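Local coordinates for RNA silencing suppressor p19 (Tomato bushy stunt virus, PDB 4J39), which probably suppresses RNA silencing in the host plant by binding siRNA duplexes as a homodimer and selecting them by the length of the duplex, like a molecular caliper, at residues D12-W17 / K49-Y54; S6-P11 / F37-G42. All blocks are in the same frame, centred on the assembly; numbering follows the deposited sequence.

Both contacts tie the N-terminal loop that precedes helix 17-26 to the antiparallel sheet of the p19 core, on neighbouring strands. Contact 1 holds residues 12-17 to strand 46-53, which is outermost in the sheet within this chain; it is partly buried, rich in hydrogen bonds, and leads to the bound RNA end. Contact 2 sets residues 6-11 against strand 36-43, one strand further in; all its touching residues are buried, and it packs rings, a proline and the chain of Glu39 with no hydrogen bond between its segments. Among the places where they meet, Arg50 NE hydrogen-bonds to Leu10 O, and Arg50 and Ser6 bind the same sulfate ion.

Contact 1. Residues D12-W17 / K49-Y54; sequences DESPSW and KRYLRY. With SO4 (sulfate ion), chain C; SO4 (sulfate ion), chain D; nucleotides of chain B; nucleotides of chain E.
Asp12 to Pro15 cross residues 49-53 of strand 46-53, outermost in the four-stranded antiparallel sheet of p19 within this chain, at a steep angle, 59° between end-to-end directions. The loop does not continue the sheet as a regular strand: Glu13 N to Tyr51 O (2.9 Å) is the one backbone-to-backbone hydrogen bond between the segments. Asp12 suits the turn because its carboxylate serves both segments. With CG anti to the backbone N (chi1 -171°), OD1 takes Tyr51 N at 2.8 Å in a nearly straight bond, while OD2 accepts Ser14 N, which closes an Asx turn, and also Ser14 OG. Glu13 reaches across to the strand, its extended chain slanting over Leu52 with the acid group against CD2, and OE1 accepts Arg53 N at 2.9 Å; OE2 pairs with Arg63. In return Arg53, bent at chi2, brings NE and NH1 together onto the single oxygen Glu13 O, in the guanidinium plane. The salt bridge from Arg53 NH2 to Glu19 ties this grip to helix 17-26.

Pro15 lays CD over one face of the Tyr51 ring, 4.1 Å from its centroid, a CH-pi contact. Past Ser16, the helix N-cap, Trp17 lays its indole face on the terminal guanine G19 of chain B, capping the duplex end, consistent with siRNA selection by length. Tyr51 OH bonds the 5' phosphate, 2.7 Å from OP1 of C1 of chain E.

Contact 2. Residues S6-P11 / F37-G42; sequences SPFKLP and FKESWG. With SO4 (sulfate ion), chain C; nucleotides of chain E.
Phe8, Trp41 and Glu39 carry this buried contact, in which the N-terminal loop crosses one side of the p19 antiparallel sheet and drops an aromatic ring onto strand 36-43. No hydrogen bond joins the two segments. Phe8 reaches the strand with its far end: CZ meets Trp41 CD1 at 3.9 Å, while Ser40 CA lies at the edge of the ring. The phenyl and the five-membered ring of the indole are turned 53° apart and meet obliquely. A large flat residue suits position 41 because several elements converge there: Trp68 meets the indole edge-to-face, and helices 70-78 and 108-124 pack against it.

Glu39 runs past the phenyl in the opposite direction, its carboxylate plane 37° from the ring. The first torsion (chi1 55°) sets CG between the backbone N and the carbonyl carbon, and from there the chain extends past the ring, and OE1 comes to 3.6 Å from Phe8 CE2. A buried acid needs partners, and these lie outside the contact: Ser67 for OE1, Tyr90 and Lys119 for OE2. The salt bridge to Lys119 would tend to keep the carboxylate ionised and links the sheet to helix 108-124.

Pro7, compact and apolar, fills in beside Phe8, with CG 4.0 Å from Trp41 CB. An ST turn lies at the start of the loop: Phe8 N donates to Ser6 OG at 3.1 Å; the same hydroxyl bonds O1 of the chain C sulfate ion, with Ser6 OG 2.7 Å from that oxygen.

Contact 1. Residues D12-W17 / K49-Y54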
loop_
_atom_site.group_PDB
_atom_site.type_symbol
_atom_site.label_atom_id
_atom_site.label_comp_id
_atom_site.label_asym_id
_atom_site.label_seq_id
_atom_site.Cartn_x
_atom_site.Cartn_y
_atom_site.Cartn_z
ATOM N N ASP A 12 3.671 22.149 4.070
ATOM C CA ASP A 12 4.644 21.486 3.202
ATOM C C ASP A 12 6.050 21.909 3.516
ATOM O O ASP A 12 6.314 23.050 3.899
ATOM C CB ASP A 12 4.338 21.829 1.723
ATOM C CG ASP A 12 5.140 21.026 0.738
ATOM O OD1 ASP A 12 4.925 19.833 0.659
ATOM O OD2 ASP A 12 5.971 21.633 0.053
ATOM N N GLU A 13 7.007 21.008 3.251
ATOM C CA GLU A 13 8.413 21.174 3.540
ATOM C C GLU A 13 9.277 20.844 2.351
ATOM O O GLU A 13 10.479 20.436 2.440
ATOM C CB GLU A 13 8.849 20.353 4.777
ATOM C CG GLU A 13 8.073 20.816 6.085
ATOM C CD GLU A 13 8.162 19.919 7.267
ATOM O OE1 GLU A 13 8.730 18.805 7.115
ATOM O OE2 GLU A 13 7.528 20.250 8.366
ATOM N N SER A 14 8.696 21.003 1.153
ATOM C CA SER A 14 9.510 20.737 -0.046
ATOM C C SER A 14 10.782 21.544 -0.075
ATOM O O SER A 14 10.790 22.751 0.139
ATOM C CB SER A 14 8.700 21.127 -1.356
ATOM O OG SER A 14 7.591 20.290 -1.444
ATOM N N PRO A 15 11.928 20.922 -0.485
ATOM C CA PRO A 15 13.116 21.690 -0.592
ATOM C C PRO A 15 13.232 22.450 -1.928
ATOM O O PRO A 15 12.664 21.957 -2.914
ATOM C CB PRO A 15 14.230 20.620 -0.730
ATOM C CG PRO A 15 13.576 19.415 -1.115
ATOM C CD PRO A 15 12.155 19.479 -0.672
ATOM N N SER A 16 13.907 23.595 -1.931
ATOM C CA SER A 16 14.166 24.330 -3.154
ATOM C C SER A 16 15.095 23.445 -3.976
ATOM O O SER A 16 15.788 22.528 -3.520
ATOM C CB SER A 16 14.839 25.674 -2.925
ATOM O OG SER A 16 16.142 25.462 -2.353
ATOM N N TRP A 17 15.153 23.752 -5.255
ATOM C CA TRP A 17 16.136 23.012 -6.082
ATOM C C TRP A 17 17.589 23.130 -5.606
ATOM O O TRP A 17 18.307 22.152 -5.548
ATOM C CB TRP A 17 15.989 23.556 -7.511
ATOM C CG TRP A 17 16.823 22.706 -8.505
ATOM C CD1 TRP A 17 17.249 21.405 -8.375
ATOM C CD2 TRP A 17 17.257 23.144 -9.822
ATOM N NE1 TRP A 17 17.960 21.020 -9.515
ATOM C CE2 TRP A 17 17.961 22.062 -10.410
ATOM C CE3 TRP A 17 17.125 24.352 -10.517
ATOM C CZ2 TRP A 17 18.534 22.134 -11.698
ATOM C CZ3 TRP A 17 17.677 24.433 -11.843
ATOM C CH2 TRP A 17 18.380 23.333 -12.387
ATOM N N LYS A 49 -0.992 17.305 -1.215
ATOM C CA LYS A 49 0.364 16.684 -1.181
ATOM C C LYS A 49 1.272 17.294 -0.140
ATOM O O LYS A 49 1.223 18.499 0.131
ATOM C CB LYS A 49 1.058 16.777 -2.497
ATOM C CG LYS A 49 0.437 15.993 -3.660
ATOM C CD LYS A 49 1.119 16.350 -5.021
ATOM C CE LYS A 49 0.439 15.558 -6.229
ATOM N NZ LYS A 49 1.408 15.351 -7.372
ATOM N N ARG A 50 2.172 16.477 0.456
ATOM C CA ARG A 50 3.166 16.995 1.359
ATOM C C ARG A 50 4.537 16.336 1.113
ATOM O O ARG A 50 4.588 15.093 0.886
ATOM C CB ARG A 50 2.839 16.833 2.884
ATOM C CG ARG A 50 1.717 17.620 3.454
ATOM C CD ARG A 50 2.129 19.073 3.517
ATOM N NE ARG A 50 1.047 19.916 4.057
ATOM C CZ ARG A 50 0.076 20.454 3.327
ATOM N NH1 ARG A 50 -0.061 20.194 2.029
ATOM N NH2 ARG A 50 -0.787 21.228 3.926
ATOM N N TYR A 51 5.587 17.121 1.130
ATOM C CA TYR A 51 6.943 16.605 1.347
ATOM C C TYR A 51 7.292 16.994 2.771
ATOM O O TYR A 51 7.210 18.166 3.116
ATOM C CB TYR A 51 7.914 17.222 0.392
ATOM C CG TYR A 51 9.268 16.564 0.416
ATOM C CD1 TYR A 51 10.216 16.884 1.375
ATOM C CD2 TYR A 51 9.576 15.650 -0.528
ATOM C CE1 TYR A 51 11.491 16.242 1.335
ATOM C CE2 TYR A 51 10.781 14.985 -0.560
ATOM C CZ TYR A 51 11.728 15.264 0.419
ATOM O OH TYR A 51 12.956 14.665 0.330
ATOM N N LEU A 52 7.720 16.022 3.610
ATOM C CA LEU A 52 7.967 16.278 5.047
ATOM C C LEU A 52 9.401 15.729 5.346
ATOM O O LEU A 52 9.727 14.617 4.897
ATOM C CB LEU A 52 6.969 15.595 5.890
ATOM C CG LEU A 52 5.529 16.223 5.880
ATOM C CD1 LEU A 52 4.557 15.281 6.583
ATOM C CD2 LEU A 52 5.547 17.670 6.304
ATOM N N ARG A 53 10.136 16.506 6.144
ATOM C CA ARG A 53 11.542 16.142 6.529
ATOM C C ARG A 53 11.451 15.034 7.479
ATOM O O ARG A 53 10.643 15.040 8.413
ATOM C CB ARG A 53 12.302 17.348 7.102
ATOM C CG ARG A 53 12.213 18.571 6.214
ATOM C CD ARG A 53 12.707 18.180 4.824
ATOM N NE ARG A 53 12.547 19.308 3.856
ATOM C CZ ARG A 53 13.459 20.210 3.641
ATOM N NH1 ARG A 53 13.271 21.217 2.801
ATOM N NH2 ARG A 53 14.708 20.023 4.187
ATOM N N TYR A 54 12.407 14.114 7.381
ATOM C CA TYR A 54 12.325 12.919 8.148
ATOM C C TYR A 54 13.740 12.374 8.280
ATOM O O TYR A 54 14.406 12.155 7.281
ATOM C CB TYR A 54 11.382 11.828 7.633
ATOM C CG TYR A 54 11.432 10.532 8.447
ATOM C CD1 TYR A 54 11.055 10.489 9.804
ATOM C CD2 TYR A 54 11.808 9.316 7.823
ATOM C CE1 TYR A 54 11.112 9.334 10.502
ATOM C CE2 TYR A 54 11.814 8.130 8.525
ATOM C CZ TYR A 54 11.516 8.144 9.888
ATOM O OH TYR A 54 11.593 6.902 10.536
HETATM S S SO4 C . -2.925 22.199 0.981
HETATM O O1 SO4 C . -2.835 20.738 1.389
HETATM O O2 SO4 C . -4.345 22.481 0.616
HETATM O O3 SO4 C . -2.086 22.416 -0.136
HETATM O O4 SO4 C . -2.529 22.937 2.105
HETATM S S SO4 D . 16.576 29.081 -2.763
HETATM O O1 SO4 D . 15.868 28.891 -4.050
HETATM O O2 SO4 D . 17.149 27.813 -2.346
HETATM O O3 SO4 D . 17.626 30.080 -2.808
HETATM O O4 SO4 D . 15.471 29.444 -1.887
ATOM P P G B 19 16.667 26.040 -18.235
ATOM O OP1 G B 19 17.230 27.236 -18.911
ATOM O OP2 G B 19 17.569 24.893 -17.967
ATOM O "O5'" G B 19 16.060 26.534 -16.830
ATOM C "C5'" G B 19 14.785 27.159 -16.699
ATOM C "C4'" G B 19 14.453 27.101 -15.220
ATOM O "O4'" G B 19 13.728 25.863 -14.971
ATOM C "C3'" G B 19 15.664 27.030 -14.280
ATOM O "O3'" G B 19 16.255 28.290 -13.996
ATOM C "C2'" G B 19 15.000 26.466 -13.047
ATOM O "O2'" G B 19 14.325 27.470 -12.356
ATOM C "C1'" G B 19 14.007 25.457 -13.655
ATOM N N9 G B 19 14.588 24.119 -13.598
ATOM C C8 G B 19 15.409 23.468 -14.491
ATOM N N7 G B 19 15.796 22.284 -14.068
ATOM C C5 G B 19 15.166 22.157 -12.802
ATOM C C6 G B 19 15.168 21.095 -11.869
ATOM O O6 G B 19 15.744 20.006 -11.944
ATOM N N1 G B 19 14.411 21.402 -10.711
ATOM C C2 G B 19 13.701 22.558 -10.508
ATOM N N2 G B 19 13.016 22.669 -9.347
ATOM N N3 G B 19 13.677 23.582 -11.388
ATOM C C4 G B 19 14.428 23.286 -12.507
ATOM O OP3 C E 1 12.431 12.735 -3.628
ATOM P P C E 1 13.621 13.447 -3.097
ATOM O OP1 C E 1 13.789 13.067 -1.671
ATOM O OP2 C E 1 14.797 13.310 -4.057
ATOM O "O5'" C E 1 13.164 14.975 -3.009
ATOM C "C5'" C E 1 12.522 15.569 -4.161
ATOM C "C4'" C E 1 12.222 17.055 -4.013
ATOM O "O4'" C E 1 13.406 17.884 -4.199
ATOM C "C3'" C E 1 11.256 17.527 -5.050
ATOM O "O3'" C E 1 9.925 17.180 -4.676
ATOM C "C2'" C E 1 11.572 19.034 -5.096
ATOM O "O2'" C E 1 11.105 19.803 -3.973
ATOM C "C1'" C E 1 13.082 18.957 -5.085
ATOM N N1 C E 1 13.751 18.679 -6.461
ATOM C C2 C E 1 13.845 19.696 -7.395
ATOM O O2 C E 1 13.386 20.788 -7.104
ATOM N N3 C E 1 14.473 19.468 -8.617
ATOM C C4 C E 1 14.958 18.247 -8.883
ATOM N N4 C E 1 15.571 18.046 -10.078
ATOM C C5 C E 1 14.865 17.179 -7.938
ATOM C C6 C E 1 14.245 17.447 -6.754
#

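Contact 2. Residues S6-P11 / F37-G42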
loop_
_atom_site.group_PDB
_atom_site.type_symbol
_atom_site.label_atom_id
_atom_site.label_comp_id
_atom_site.label_asym_id
_atom_site.label_seq_id
_atom_site.Cartn_x
_atom_site.Cartn_y
_atom_site.Cartn_z
ATOM N N SER A 6 -7.411 21.407 3.842
ATOM C CA SER A 6 -6.503 20.290 3.619
ATOM C C SER A 6 -6.732 19.184 4.637
ATOM O O SER A 6 -6.961 19.503 5.778
ATOM C CB SER A 6 -5.103 20.819 3.907
ATOM O OG SER A 6 -4.125 19.856 3.556
ATOM N N PRO A 7 -6.444 17.909 4.294
ATOM C CA PRO A 7 -6.363 16.854 5.338
ATOM C C PRO A 7 -5.129 16.927 6.203
ATOM O O PRO A 7 -5.058 16.214 7.261
ATOM C CB PRO A 7 -6.416 15.568 4.506
ATOM C CG PRO A 7 -5.765 15.942 3.334
ATOM C CD PRO A 7 -6.092 17.327 2.979
ATOM N N PHE A 8 -4.161 17.751 5.811
ATOM C CA PHE A 8 -2.866 17.845 6.489
ATOM C C PHE A 8 -2.876 18.871 7.628
ATOM O O PHE A 8 -3.532 19.951 7.535
ATOM C CB PHE A 8 -1.724 18.059 5.520
ATOM C CG PHE A 8 -1.548 16.946 4.570
ATOM C CD1 PHE A 8 -1.896 17.109 3.230
ATOM C CD2 PHE A 8 -1.021 15.725 4.919
ATOM C CE1 PHE A 8 -1.751 16.119 2.349
ATOM C CE2 PHE A 8 -0.951 14.703 4.095
ATOM C CZ PHE A 8 -1.244 14.891 2.715
ATOM N N LYS A 9 -2.167 18.563 8.705
ATOM C CA LYS A 9 -2.012 19.388 9.903
ATOM C C LYS A 9 -0.646 20.078 10.076
ATOM O O LYS A 9 -0.375 20.864 10.979
ATOM C CB LYS A 9 -2.299 18.507 11.119
ATOM C CG LYS A 9 -3.568 17.698 11.082
ATOM C CD LYS A 9 -3.839 16.969 12.369
ATOM C CE LYS A 9 -4.062 17.845 13.644
ATOM N NZ LYS A 9 -4.185 16.937 14.848
ATOM N N LEU A 10 0.272 19.839 9.140
ATOM C CA LEU A 10 1.548 20.449 9.142
ATOM C C LEU A 10 1.791 21.004 7.715
ATOM O O LEU A 10 1.309 20.451 6.753
ATOM C CB LEU A 10 2.617 19.377 9.391
ATOM C CG LEU A 10 2.738 18.660 10.736
ATOM C CD1 LEU A 10 3.848 17.650 10.698
ATOM C CD2 LEU A 10 2.851 19.672 11.944
ATOM N N PRO A 11 2.554 22.096 7.634
ATOM C CA PRO A 11 2.804 22.705 6.313
ATOM C C PRO A 11 3.692 21.896 5.391
ATOM O O PRO A 11 4.446 21.047 5.917
ATOM C CB PRO A 11 3.597 23.943 6.640
ATOM C CG PRO A 11 3.733 23.987 8.054
ATOM C CD PRO A 11 3.112 22.884 8.725
ATOM N N PHE A 37 10.175 12.468 2.912
ATOM C CA PHE A 37 9.317 11.523 2.212
ATOM C C PHE A 37 8.167 12.374 1.603
ATOM O O PHE A 37 7.951 13.521 2.062
ATOM C CB PHE A 37 8.801 10.423 3.127
ATOM C CG PHE A 37 7.831 10.901 4.174
ATOM C CD1 PHE A 37 6.464 10.871 3.953
ATOM C CD2 PHE A 37 8.301 11.356 5.463
ATOM C CE1 PHE A 37 5.524 11.262 4.892
ATOM C CE2 PHE A 37 7.380 11.771 6.372
ATOM C CZ PHE A 37 5.980 11.726 6.089
ATOM N N LYS A 38 7.506 11.801 0.610
ATOM C CA LYS A 38 6.323 12.436 0.097
ATOM C C LYS A 38 5.079 11.642 0.408
ATOM O O LYS A 38 5.038 10.392 0.296
ATOM C CB LYS A 38 6.502 12.577 -1.437
ATOM C CG LYS A 38 7.547 13.485 -2.093
ATOM C CD LYS A 38 7.577 13.414 -3.658
ATOM C CE LYS A 38 8.546 12.401 -4.208
ATOM N NZ LYS A 38 9.952 12.850 -3.969
ATOM N N GLU A 39 3.898 12.322 0.640
ATOM C CA GLU A 39 2.715 11.616 0.862
ATOM C C GLU A 39 1.606 12.487 0.240
ATOM O O GLU A 39 1.872 13.687 0.018
ATOM C CB GLU A 39 2.350 11.399 2.398
ATOM C CG GLU A 39 2.264 12.680 3.274
ATOM C CD GLU A 39 2.003 12.464 4.781
ATOM O OE1 GLU A 39 2.154 13.488 5.440
ATOM O OE2 GLU A 39 1.675 11.314 5.130
ATOM N N SER A 40 0.523 11.860 -0.035
ATOM C CA SER A 40 -0.655 12.519 -0.634
ATOM C C SER A 40 -1.971 11.875 -0.302
ATOM O O SER A 40 -2.075 10.683 -0.028
ATOM C CB SER A 40 -0.410 12.586 -2.154
ATOM O OG SER A 40 -0.524 11.324 -2.670
ATOM N N TRP A 41 -3.048 12.683 -0.266
ATOM C CA TRP A 41 -4.372 12.248 -0.100
ATOM C C TRP A 41 -5.235 12.819 -1.258
ATOM O O TRP A 41 -5.099 14.007 -1.561
ATOM C CB TRP A 41 -4.995 12.736 1.130
ATOM C CG TRP A 41 -4.797 11.880 2.448
ATOM C CD1 TRP A 41 -3.954 12.129 3.462
ATOM C CD2 TRP A 41 -5.492 10.702 2.755
ATOM N NE1 TRP A 41 -4.097 11.176 4.398
ATOM C CE2 TRP A 41 -4.998 10.242 3.992
ATOM C CE3 TRP A 41 -6.427 9.941 2.097
ATOM C CZ2 TRP A 41 -5.471 9.117 4.534
ATOM C CZ3 TRP A 41 -6.864 8.762 2.638
ATOM C CH2 TRP A 41 -6.377 8.387 3.896
ATOM N N GLY A 42 -5.938 11.910 -1.895
ATOM C CA GLY A 42 -6.825 12.197 -3.031
ATOM C C GLY A 42 -8.238 11.809 -2.687
ATOM O O GLY A 42 -8.513 10.701 -2.195
HETATM S S SO4 C . -2.925 22.199 0.981
HETATM O O1 SO4 C . -2.835 20.738 1.389
HETATM O O2 SO4 C . -4.345 22.481 0.616
HETATM O O3 SO4 C . -2.086 22.416 -0.136
HETATM O O4 SO4 C . -2.529 22.937 2.105
ATOM O OP3 C E 1 12.431 12.735 -3.628
ATOM P P C E 1 13.621 13.447 -3.097
ATOM O OP1 C E 1 13.789 13.067 -1.671
ATOM O OP2 C E 1 14.797 13.310 -4.057
ATOM O "O5'" C E 1 13.164 14.975 -3.009
ATOM C "C5'" C E 1 12.522 15.569 -4.161
ATOM C "C4'" C E 1 12.222 17.055 -4.013
ATOM O "O4'" C E 1 13.406 17.884 -4.199
ATOM C "C3'" C E 1 11.256 17.527 -5.050
ATOM O "O3'" C E 1 9.925 17.180 -4.676
ATOM C "C2'" C E 1 11.572 19.034 -5.096
ATOM O "O2'" C E 1 11.105 19.803 -3.973
ATOM C "C1'" C E 1 13.082 18.957 -5.085
ATOM N N1 C E 1 13.751 18.679 -6.461
ATOM C C2 C E 1 13.845 19.696 -7.395
ATOM O O2 C E 1 13.386 20.788 -7.104
ATOM N N3 C E 1 14.473 19.468 -8.617
ATOM C C4 C E 1 14.958 18.247 -8.883
ATOM N N4 C E 1 15.571 18.046 -10.078
ATOM C C5 C E 1 14.865 17.179 -7.938
ATOM C C6 C E 1 14.245 17.447 -6.754
#